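Local coordinates for protein type II secretion chaperone CpaB (Acinetobacter nosocomialis M2, PDB 6O38) that probably acts as a dedicated chaperone for the metalloprotease CpaA, binding this type II secretion substrate in a chaperone-substrate complex, at residues T131-Q134 / K135-Y138. Numbering follows the deposited sequence.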
ATOM      1  N   THR G 131       7.293  14.662   1.924  1.00 65.28           N
ATOM      2  CA  THR G 131       7.421  15.910   1.184  1.00 65.10           C
ATOM      3  C   THR G 131       7.208  17.058   2.162  1.00 67.81           C
ATOM      4  O   THR G 131       6.163  17.133   2.817  1.00 69.61           O
ATOM      5  CB  THR G 131       6.414  15.967   0.037  1.00 64.18           C
ATOM      6  OG1 THR G 131       6.323  14.676  -0.578  1.00 61.72           O
ATOM      7  CG2 THR G 131       6.870  16.956  -1.009  1.00 63.67           C
ATOM      8  N   GLN G 132       8.195  17.945   2.254  1.00 68.48           N
ATOM      9  CA  GLN G 132       8.272  18.910   3.341  1.00 70.82           C
ATOM     10  C   GLN G 132       8.568  20.298   2.798  1.00 71.73           C
ATOM     11  O   GLN G 132       9.497  20.475   2.005  1.00 71.09           O
ATOM     12  CB  GLN G 132       9.356  18.500   4.342  1.00 71.38           C
ATOM     13  CG  GLN G 132       9.536  19.448   5.508  1.00 73.98           C
ATOM     14  CD  GLN G 132      10.333  18.822   6.634  1.00 75.01           C
ATOM     15  OE1 GLN G 132       9.937  17.802   7.197  1.00 74.96           O
ATOM     16  NE2 GLN G 132      11.470  19.425   6.959  1.00 76.40           N
ATOM     17  N   SER G 133       7.779  21.276   3.230  1.00 71.84           N
ATOM     18  CA  SER G 133       8.046  22.679   2.955  1.00 73.41           C
ATOM     19  C   SER G 133       8.797  23.292   4.129  1.00 75.20           C
ATOM     20  O   SER G 133       8.487  23.010   5.290  1.00 76.13           O
ATOM     21  CB  SER G 133       6.746  23.449   2.709  1.00 74.99           C
ATOM     22  OG  SER G 133       6.960  24.850   2.756  1.00 77.14           O
ATOM     23  N   GLN G 134       9.802  24.109   3.822  1.00 74.95           N
ATOM     24  CA  GLN G 134      10.583  24.759   4.867  1.00 77.48           C
ATOM     25  C   GLN G 134       9.956  26.081   5.303  1.00 79.89           C
ATOM     26  O   GLN G 134       9.876  26.364   6.502  1.00 82.04           O
ATOM     27  CB  GLN G 134      12.029  24.973   4.412  1.00 79.56           C
ATOM     28  CG  GLN G 134      12.889  25.628   5.482  1.00 83.91           C
ATOM     29  CD  GLN G 134      13.364  24.633   6.524  1.00 84.20           C
ATOM     30  OE1 GLN G 134      13.301  23.423   6.316  1.00 81.28           O
ATOM     31  NE2 GLN G 134      13.837  25.142   7.658  1.00 88.00           N
ATOM     32  N   LYS G 135       9.529  26.903   4.341  1.00 78.81           N
ATOM     33  CA  LYS G 135       8.967  28.212   4.664  1.00 81.18           C
ATOM     34  C   LYS G 135       7.766  28.071   5.590  1.00 80.62           C
ATOM     35  O   LYS G 135       7.734  28.645   6.683  1.00 83.36           O
ATOM     36  CB  LYS G 135       8.583  28.942   3.372  1.00 80.62           C
ATOM     37  CG  LYS G 135       7.744  30.199   3.562  1.00 82.80           C
ATOM     38  CD  LYS G 135       7.372  30.815   2.217  1.00 82.71           C
ATOM     39  CE  LYS G 135       6.456  32.021   2.378  1.00 85.28           C
ATOM     40  NZ  LYS G 135       7.140  33.163   3.041  1.00 88.31           N
ATOM     41  N   ASP G 136       6.769  27.301   5.171  1.00 78.13           N
ATOM     42  CA  ASP G 136       5.699  26.875   6.062  1.00 77.88           C
ATOM     43  C   ASP G 136       6.081  25.520   6.642  1.00 76.45           C
ATOM     44  O   ASP G 136       6.343  24.575   5.891  1.00 74.11           O
ATOM     45  CB  ASP G 136       4.366  26.789   5.320  1.00 76.99           C
ATOM     46  CG  ASP G 136       4.223  27.856   4.256  1.00 78.05           C
ATOM     47  OD1 ASP G 136       4.709  28.984   4.477  1.00 80.18           O
ATOM     48  OD2 ASP G 136       3.636  27.562   3.194  1.00 77.28           O
ATOM     49  N   HIS G 137       6.095  25.417   7.970  1.00 77.05           N
ATOM     50  CA  HIS G 137       6.508  24.178   8.619  1.00 76.48           C
ATOM     51  C   HIS G 137       5.437  23.117   8.405  1.00 73.31           C
ATOM     52  O   HIS G 137       4.697  22.761   9.329  1.00 73.85           O
ATOM     53  CB  HIS G 137       6.782  24.402  10.108  1.00 80.01           C
ATOM     54  CG  HIS G 137       7.928  25.329  10.374  1.00 83.61           C
ATOM     55  ND1 HIS G 137       7.889  26.670  10.063  1.00 85.58           N
ATOM     56  CD2 HIS G 137       9.149  25.104  10.917  1.00 85.90           C
ATOM     57  CE1 HIS G 137       9.035  27.233  10.405  1.00 89.07           C
ATOM     58  NE2 HIS G 137       9.817  26.305  10.925  1.00 89.33           N
ATOM     59  N   TYR G 138       5.361  22.611   7.176  1.00 73.66           N
ATOM     60  CA  TYR G 138       4.279  21.754   6.718  1.00 71.65           C
ATOM     61  C   TYR G 138       4.875  20.534   6.032  1.00 69.48           C
ATOM     62  O   TYR G 138       5.728  20.670   5.150  1.00 68.75           O
ATOM     63  CB  TYR G 138       3.373  22.533   5.756  1.00 71.27           C
ATOM     64  CG  TYR G 138       2.135  21.808   5.291  1.00 69.59           C
ATOM     65  CD1 TYR G 138       0.982  21.799   6.064  1.00 70.11           C
ATOM     66  CD2 TYR G 138       2.107  21.159   4.064  1.00 67.66           C
ATOM     67  CE1 TYR G 138      -0.159  21.150   5.638  1.00 68.56           C
ATOM     68  CE2 TYR G 138       0.970  20.507   3.628  1.00 66.33           C
ATOM     69  CZ  TYR G 138      -0.159  20.506   4.419  1.00 66.64           C
ATOM     70  OH  TYR G 138      -1.293  19.857   3.990  1.00 65.09           O
TER
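The imidazole of H137 carries the carbonyl oxygen of Q134 over one of its faces, about 4.0 Å above the plane and displaced toward the rim, where ND1 and CE1 of H137 are both 4.1 Å from Q134 O. CG of H137 lies beside its own backbone N (chi1 -64°), and this torsion brings the ring alongside the carbonyl of Q134. The end of the Y138 side chain leads away from S133; Y138 packs on A393 of the CpaA chain, and its OH is hydrogen-bonded to E153. The backbone illustrates how a β-hairpin reverses direction between strands 127-133 and 138-145 of the antiparallel sheet. S133 N donates to Y138 O at 2.9 Å, and the same carbonyl receives a CA-H···O contact from Q132 CA at 3.6 Å. Within the loop, H137 is the centre of an inverse gamma turn. S133 reaches into the reversal with its hydroxyl: OG, anti to the backbone N (chi1 166°), accepts a weak, bent bond from D136 N at 3.4 Å. The stronger partner of this OG is the carboxylate of D110, whose other oxygen takes K135 N, tying strand end and loop to one acidic side chain. From within the loop, D136 OD2 accepts a hydrogen bond from the backbone N of A393 of CpaA, placing this hairpin loop at the chaperone-substrate interface.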